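Local coordinates for putative secreted lipase (Streptomyces sp. W007, PDB 5H6B), which probably catalyses the hydrolysis of triacylglycerols as a thermostable secreted lipase with an alpha/beta-hydrolase fold, at residues G78-S83 with G111-N116; D137-T142 with K179-G184. All coordinates share one frame; numbering follows the deposited sequence.

Interaction 1 of 2, residues G78-S83 with G111-N116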
ATOM      1  N   GLY A  78      -6.381  -5.850  13.360  1.00 39.87           N
ATOM      2  CA  GLY A  78      -7.755  -6.305  13.332  1.00 41.36           C
ATOM      3  C   GLY A  78      -8.136  -7.028  12.041  1.00 44.19           C
ATOM      4  O   GLY A  78      -7.321  -7.155  11.115  1.00 42.02           O
ATOM      5  N   PRO A  79      -9.383  -7.520  11.974  1.00 43.82           N
ATOM      6  CA  PRO A  79      -9.821  -8.276  10.808  1.00 44.53           C
ATOM      7  C   PRO A  79      -9.728  -7.463   9.528  1.00 42.85           C
ATOM      8  O   PRO A  79     -10.139  -6.300   9.499  1.00 43.63           O
ATOM      9  CB  PRO A  79     -11.279  -8.627  11.134  1.00 46.13           C
ATOM     10  CG  PRO A  79     -11.362  -8.597  12.612  1.00 45.74           C
ATOM     11  CD  PRO A  79     -10.383  -7.546  13.058  1.00 45.02           C
ATOM     12  N   ILE A  80      -9.190  -8.069   8.477  1.00 41.32           N
ATOM     13  CA  ILE A  80      -8.846  -7.287   7.283  1.00 43.29           C
ATOM     14  C   ILE A  80     -10.103  -6.802   6.539  1.00 42.38           C
ATOM     15  O   ILE A  80     -10.074  -5.729   5.926  1.00 40.23           O
ATOM     16  CB  ILE A  80      -7.813  -8.014   6.377  1.00 42.19           C
ATOM     17  CG1 ILE A  80      -6.571  -8.362   7.217  1.00 39.73           C
ATOM     18  CG2 ILE A  80      -7.421  -7.136   5.187  1.00 42.76           C
ATOM     19  CD1 ILE A  80      -5.384  -8.885   6.461  1.00 38.77           C
ATOM     20  N   ASP A  81     -11.206  -7.547   6.627  1.00 42.51           N
ATOM     21  CA  ASP A  81     -12.488  -7.056   6.080  1.00 46.29           C
ATOM     22  C   ASP A  81     -12.944  -5.771   6.759  1.00 46.33           C
ATOM     23  O   ASP A  81     -13.370  -4.845   6.080  1.00 49.97           O
ATOM     24  CB  ASP A  81     -13.605  -8.122   6.088  1.00 49.92           C
ATOM     25  CG  ASP A  81     -13.857  -8.734   7.463  1.00 52.84           C
ATOM     26  OD1 ASP A  81     -13.048  -8.532   8.387  1.00 59.66           O
ATOM     27  OD2 ASP A  81     -14.858  -9.464   7.609  1.00 56.19           O
ATOM     28  N   LYS A  82     -12.811  -5.687   8.083  1.00 50.34           N
ATOM     29  CA  LYS A  82     -13.087  -4.431   8.811  1.00 49.02           C
ATOM     30  C   LYS A  82     -12.122  -3.324   8.385  1.00 44.06           C
ATOM     31  O   LYS A  82     -12.516  -2.158   8.244  1.00 41.67           O
ATOM     32  CB  LYS A  82     -12.977  -4.603  10.336  1.00 54.70           C
ATOM     33  CG  LYS A  82     -13.862  -5.669  10.962  1.00 61.89           C
ATOM     34  CD  LYS A  82     -15.341  -5.393  10.776  1.00 67.53           C
ATOM     35  CE  LYS A  82     -16.155  -6.478  11.453  1.00 72.15           C
ATOM     36  NZ  LYS A  82     -17.603  -6.154  11.417  1.00 75.40           N
ATOM     37  N   SER A  83     -10.856  -3.683   8.193  1.00 39.00           N
ATOM     38  CA  SER A  83      -9.867  -2.702   7.735  1.00 38.94           C
ATOM     39  C   SER A  83     -10.236  -2.089   6.371  1.00 38.82           C
ATOM     40  O   SER A  83     -10.104  -0.867   6.158  1.00 37.12           O
ATOM     41  CB  SER A  83      -8.471  -3.318   7.703  1.00 38.23           C
ATOM     42  OG  SER A  83      -7.986  -3.545   9.022  1.00 36.71           O
ATOM     43  N   GLY A 111      -0.994  -3.182   3.347  1.00 34.58           N
ATOM     44  CA  GLY A 111      -1.718  -2.041   2.789  1.00 35.26           C
ATOM     45  C   GLY A 111      -1.808  -1.987   1.272  1.00 36.66           C
ATOM     46  O   GLY A 111      -2.629  -1.258   0.732  1.00 37.89           O
ATOM     47  N   GLY A 112      -0.931  -2.709   0.581  1.00 38.45           N
ATOM     48  CA  GLY A 112      -1.029  -2.878  -0.865  1.00 40.89           C
ATOM     49  C   GLY A 112      -2.012  -3.976  -1.256  1.00 40.22           C
ATOM     50  O   GLY A 112      -2.519  -3.974  -2.372  1.00 39.24           O
ATOM     51  N   MET A 113      -2.271  -4.913  -0.343  1.00 38.05           N
ATOM     52  CA  MET A 113      -3.196  -6.014  -0.601  1.00 38.52           C
ATOM     53  C   MET A 113      -4.635  -5.713  -0.178  1.00 38.79           C
ATOM     54  O   MET A 113      -5.555  -5.916  -0.958  1.00 38.48           O
ATOM     55  CB  MET A 113      -2.698  -7.295   0.068  1.00 39.08           C
ATOM     56  CG  MET A 113      -3.690  -8.450  -0.005  1.00 39.82           C
ATOM     57  SD  MET A 113      -4.801  -8.442   1.412  1.00 41.70           S
ATOM     58  CE  MET A 113      -3.807  -9.221   2.684  1.00 39.43           C
ATOM     59  N   MET A 114      -4.820  -5.262   1.057  1.00 38.17           N
ATOM     60  CA  MET A 114      -6.152  -4.977   1.616  1.00 37.92           C
ATOM     61  C   MET A 114      -7.113  -4.134   0.746  1.00 36.30           C
ATOM     62  O   MET A 114      -8.298  -4.421   0.744  1.00 35.46           O
ATOM     63  CB  MET A 114      -6.010  -4.331   3.014  1.00 39.29           C
ATOM     64  CG  MET A 114      -7.300  -3.791   3.631  1.00 39.00           C
ATOM     65  SD  MET A 114      -7.643  -2.101   3.134  1.00 39.21           S
ATOM     66  CE  MET A 114      -6.809  -1.204   4.447  1.00 41.60           C
ATOM     67  N   PRO A 115      -6.631  -3.074   0.055  1.00 35.28           N
ATOM     68  CA  PRO A 115      -7.512  -2.306  -0.867  1.00 36.98           C
ATOM     69  C   PRO A 115      -8.206  -3.118  -2.001  1.00 41.59           C
ATOM     70  O   PRO A 115      -9.254  -2.703  -2.508  1.00 41.21           O
ATOM     71  CB  PRO A 115      -6.564  -1.278  -1.470  1.00 36.39           C
ATOM     72  CG  PRO A 115      -5.528  -1.059  -0.410  1.00 35.54           C
ATOM     73  CD  PRO A 115      -5.343  -2.389   0.263  1.00 35.59           C
ATOM     74  N   ASN A 116      -7.637  -4.261  -2.380  1.00 40.10           N
ATOM     75  CA  ASN A 116      -8.288  -5.154  -3.337  1.00 41.45           C
ATOM     76  C   ASN A 116      -9.621  -5.700  -2.813  1.00 44.99           C
ATOM     77  O   ASN A 116     -10.539  -5.957  -3.598  1.00 43.91           O
ATOM     78  CB  ASN A 116      -7.344  -6.283  -3.735  1.00 42.29           C
ATOM     79  CG  ASN A 116      -6.095  -5.768  -4.431  1.00 42.53           C
ATOM     80  OD1 ASN A 116      -4.980  -5.873  -3.913  1.00 46.63           O
ATOM     81  ND2 ASN A 116      -6.276  -5.182  -5.590  1.00 40.59           N
TER
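Ile80, in the first turn of helix 80-98, packs its two branches against consecutive methionines, Met113 and Met114. The apolar contacts carry this buried interface. Methyl CG2 of Ile80 rests on CG of Met114 at 3.7 Å and lies almost as near to CB of the same residue, while the other branch sends its tip, CD1, to within 4.1 Å of Met113 CE. The division of labour follows from the torsions: CG1 stands beside the backbone N (chi1 -55°) and its extended continuation (chi2 -171°) brings CD1 up to Met113, leaving CG2 for Met114. The chains of Ile80 and Met113 meet at about a right angle. A beta-branched residue thus serves two neighbours at once, and each unbranched, flexible methionine can bend to fit.

Contacts with Ser83 supplement these. Met114, bent at both chi2 and chi3, turns its methyl CE to 3.7 Å from the carbonyl O of Ser83, one helical turn after Ile80; Ser83 CB is 4.2 Å from the same methyl, so the small residue lets the methionine lie close to the helix.

Polar bonds support the helix start: Pro79, its N-cap residue, accepts from Ser83 N through its O at 3.0 Å, and Asp169 OD2, from outside residues 78-83, takes the N-H of Ile80.

The contact joins the start of helix 80-98, which precedes strand 103-108, to the helical chain that follows the same strand; Phe176 of helix 175-181 touches both Ile80 and Met113, and Leu87 continues the packing against Met114.

Interaction 2 of 2, residues D137-T142 with K179-G184; sequences DNHGTT and KLTAGG. With ZN (zinc ion), chain D.
NE2 of His139 binds a zinc ion at 2.3 Å, a metal also bound by Asp185 OD1 just past residues 179-184, and the same ring meets Thr181 across the contact through its carbon CD2. The other ring nitrogen, ND1, is hydrogen-bonded to the backbone O of Thr208; because that oxygen can only accept, ND1 carries a proton and NE2 is left to offer its lone pair to the metal. The imidazole is therefore held at both nitrogens.

Thr181 contributes its methyl. CG2 lies 3.8 Å from CD2 of His139, approaching the ring obliquely, and 3.5 Å from the carbonyl O of Asn138. Its chi1 of 64° sets OG1 between the backbone N and carbonyl carbon, where the hydroxyl bonds to Ile177 O a turn earlier in helix 175-181, and leaves CG2 for the loop. Threonine suits the place by joining such a polar tie to an apolar face.

The loop is shaped by a tight turn in which Gly140 N donates to Asp137 O at 2.9 Å; Gly140 then takes a positive phi (77°), easy for a residue without a side chain.

Direct contact between the segments is thus modest, a methyl set against a ring carbon and a carbonyl oxygen. The chemistry implies that a metal bridge, from His139 to Asp185, links the loop after strand 128-134 to the chain leaving helix 175-181, consistent with a stabilising role for the zinc.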
ATOM      1  N   ASP A 137       1.278  -8.311  -0.132  1.00 34.19           N
ATOM      2  CA  ASP A 137       1.041  -9.767  -0.056  1.00 34.50           C
ATOM      3  C   ASP A 137      -0.283 -10.169  -0.693  1.00 35.05           C
ATOM      4  O   ASP A 137      -1.204 -10.652  -0.020  1.00 34.53           O
ATOM      5  CB  ASP A 137       1.204 -10.326   1.362  1.00 36.14           C
ATOM      6  CG  ASP A 137       0.262  -9.690   2.402  1.00 37.44           C
ATOM      7  OD1 ASP A 137      -0.219  -8.538   2.260  1.00 35.91           O
ATOM      8  OD2 ASP A 137       0.043 -10.378   3.405  1.00 37.64           O
ATOM      9  N   ASN A 138      -0.347 -10.039  -2.022  1.00 36.71           N
ATOM     10  CA  ASN A 138      -1.635 -10.133  -2.761  1.00 35.96           C
ATOM     11  C   ASN A 138      -2.279 -11.529  -2.766  1.00 37.75           C
ATOM     12  O   ASN A 138      -3.497 -11.641  -2.966  1.00 35.82           O
ATOM     13  CB  ASN A 138      -1.503  -9.565  -4.188  1.00 36.32           C
ATOM     14  CG  ASN A 138      -1.647  -8.042  -4.223  1.00 37.05           C
ATOM     15  OD1 ASN A 138      -2.601  -7.504  -3.667  1.00 36.21           O
ATOM     16  ND2 ASN A 138      -0.728  -7.348  -4.904  1.00 35.14           N
ATOM     17  N   HIS A 139      -1.464 -12.566  -2.555  1.00 37.33           N
ATOM     18  CA  HIS A 139      -1.958 -13.933  -2.314  1.00 40.79           C
ATOM     19  C   HIS A 139      -1.492 -14.474  -0.970  1.00 39.61           C
ATOM     20  O   HIS A 139      -1.298 -15.676  -0.798  1.00 42.01           O
ATOM     21  CB  HIS A 139      -1.558 -14.844  -3.475  1.00 38.91           C
ATOM     22  CG  HIS A 139      -1.874 -14.227  -4.790  1.00 38.65           C
ATOM     23  ND1 HIS A 139      -1.000 -13.383  -5.427  1.00 38.65           N
ATOM     24  CD2 HIS A 139      -3.009 -14.215  -5.517  1.00 38.89           C
ATOM     25  CE1 HIS A 139      -1.556 -12.924  -6.525  1.00 38.90           C
ATOM     26  NE2 HIS A 139      -2.772 -13.415  -6.604  1.00 40.86           N
ATOM     27  N   GLY A 140      -1.364 -13.567  -0.008  1.00 40.30           N
ATOM     28  CA  GLY A 140      -1.084 -13.928   1.352  1.00 39.33           C
ATOM     29  C   GLY A 140       0.357 -14.282   1.533  1.00 38.27           C
ATOM     30  O   GLY A 140       1.156 -14.066   0.639  1.00 39.79           O
ATOM     31  N   THR A 141       0.662 -14.826   2.704  1.00 39.37           N
ATOM     32  CA  THR A 141       2.021 -15.164   3.124  1.00 41.91           C
ATOM     33  C   THR A 141       1.922 -16.261   4.206  1.00 44.91           C
ATOM     34  O   THR A 141       0.921 -16.970   4.258  1.00 48.46           O
ATOM     35  CB  THR A 141       2.763 -13.901   3.626  1.00 42.91           C
ATOM     36  OG1 THR A 141       4.090 -14.238   4.014  1.00 43.15           O
ATOM     37  CG2 THR A 141       2.056 -13.240   4.835  1.00 44.85           C
ATOM     38  N   THR A 142       2.939 -16.406   5.052  1.00 47.76           N
ATOM     39  CA  THR A 142       2.887 -17.321   6.205  1.00 49.60           C
ATOM     40  C   THR A 142       3.073 -16.567   7.523  1.00 51.62           C
ATOM     41  O   THR A 142       3.630 -15.446   7.561  1.00 45.55           O
ATOM     42  CB  THR A 142       3.964 -18.426   6.105  1.00 48.84           C
ATOM     43  OG1 THR A 142       5.267 -17.846   6.212  1.00 49.03           O
ATOM     44  CG2 THR A 142       3.861 -19.176   4.766  1.00 48.23           C
ATOM     45  N   LYS A 179     -11.359 -15.979  -0.063  1.00 48.43           N
ATOM     46  CA  LYS A 179     -12.427 -15.112  -0.556  1.00 50.28           C
ATOM     47  C   LYS A 179     -11.881 -14.090  -1.530  1.00 49.87           C
ATOM     48  O   LYS A 179     -12.394 -13.955  -2.639  1.00 48.73           O
ATOM     49  CB  LYS A 179     -13.138 -14.385   0.589  1.00 53.18           C
ATOM     50  CG  LYS A 179     -14.160 -13.351   0.124  1.00 55.24           C
ATOM     51  CD  LYS A 179     -15.134 -12.950   1.221  1.00 57.77           C
ATOM     52  CE  LYS A 179     -16.016 -11.808   0.736  1.00 61.62           C
ATOM     53  NZ  LYS A 179     -17.124 -11.507   1.678  1.00 65.37           N
ATOM     54  N   LEU A 180     -10.843 -13.374  -1.102  1.00 47.39           N
ATOM     55  CA  LEU A 180     -10.276 -12.273  -1.886  1.00 46.03           C
ATOM     56  C   LEU A 180      -9.832 -12.660  -3.293  1.00 44.44           C
ATOM     57  O   LEU A 180     -10.029 -11.884  -4.234  1.00 42.56           O
ATOM     58  CB  LEU A 180      -9.088 -11.638  -1.142  1.00 48.82           C
ATOM     59  CG  LEU A 180      -8.385 -10.417  -1.773  1.00 48.30           C
ATOM     60  CD1 LEU A 180      -9.315  -9.211  -1.917  1.00 47.41           C
ATOM     61  CD2 LEU A 180      -7.169 -10.085  -0.917  1.00 50.24           C
ATOM     62  N   THR A 181      -9.221 -13.836  -3.426  1.00 46.28           N
ATOM     63  CA  THR A 181      -8.604 -14.256  -4.683  1.00 49.04           C
ATOM     64  C   THR A 181      -9.316 -15.418  -5.413  1.00 53.19           C
ATOM     65  O   THR A 181      -8.721 -16.038  -6.300  1.00 57.45           O
ATOM     66  CB  THR A 181      -7.130 -14.638  -4.438  1.00 48.07           C
ATOM     67  OG1 THR A 181      -7.059 -15.785  -3.570  1.00 49.32           O
ATOM     68  CG2 THR A 181      -6.362 -13.453  -3.832  1.00 45.44           C
ATOM     69  N   ALA A 182     -10.567 -15.709  -5.046  1.00 56.29           N
ATOM     70  CA  ALA A 182     -11.396 -16.719  -5.740  1.00 56.75           C
ATOM     71  C   ALA A 182     -11.575 -16.428  -7.246  1.00 55.04           C
ATOM     72  O   ALA A 182     -11.435 -17.324  -8.079  1.00 53.04           O
ATOM     73  CB  ALA A 182     -12.762 -16.824  -5.069  1.00 58.64           C
ATOM     74  N   GLY A 183     -11.888 -15.176  -7.577  1.00 52.00           N
ATOM     75  CA  GLY A 183     -11.929 -14.719  -8.962  1.00 50.64           C
ATOM     76  C   GLY A 183     -10.573 -14.207  -9.418  1.00 50.85           C
ATOM     77  O   GLY A 183      -9.531 -14.602  -8.896  1.00 56.75           O
ATOM     78  N   GLY A 184     -10.586 -13.321 -10.402  1.00 49.35           N
ATOM     79  CA  GLY A 184      -9.363 -12.705 -10.908  1.00 51.56           C
ATOM     80  C   GLY A 184      -8.822 -11.653  -9.955  1.00 52.48           C
ATOM     81  O   GLY A 184      -9.549 -11.139  -9.104  1.00 47.18           O
TER
HETATM   82 ZN    ZN D 303      -4.082 -14.011  -8.340  1.00 43.02          ZN

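The centres of interactions 1 and 2 lie 11 Å apart, and the two share a seam at Met113. Its CG sits 3.3 Å from the backbone O of Asp137, and its CA is 3.5 Å from Asn138 OD1. Met113 thus touches both helix 80-98 and the loop at 137-142. A second bridge comes from Leu180 CD1, which lies 3.6 Å from Asn116 C. Gly111 belongs to a probable nucleophile elbow (GxSxG) with Ser109 as the likely nucleophile, so interaction 1 packs the helical chain that follows the likely elbow, and interaction 2 touches that chain through Met113 and Asn116. The zinc held by His139 lies about 10 Å from the side chain of Met113, beyond the direct packing of interaction 1.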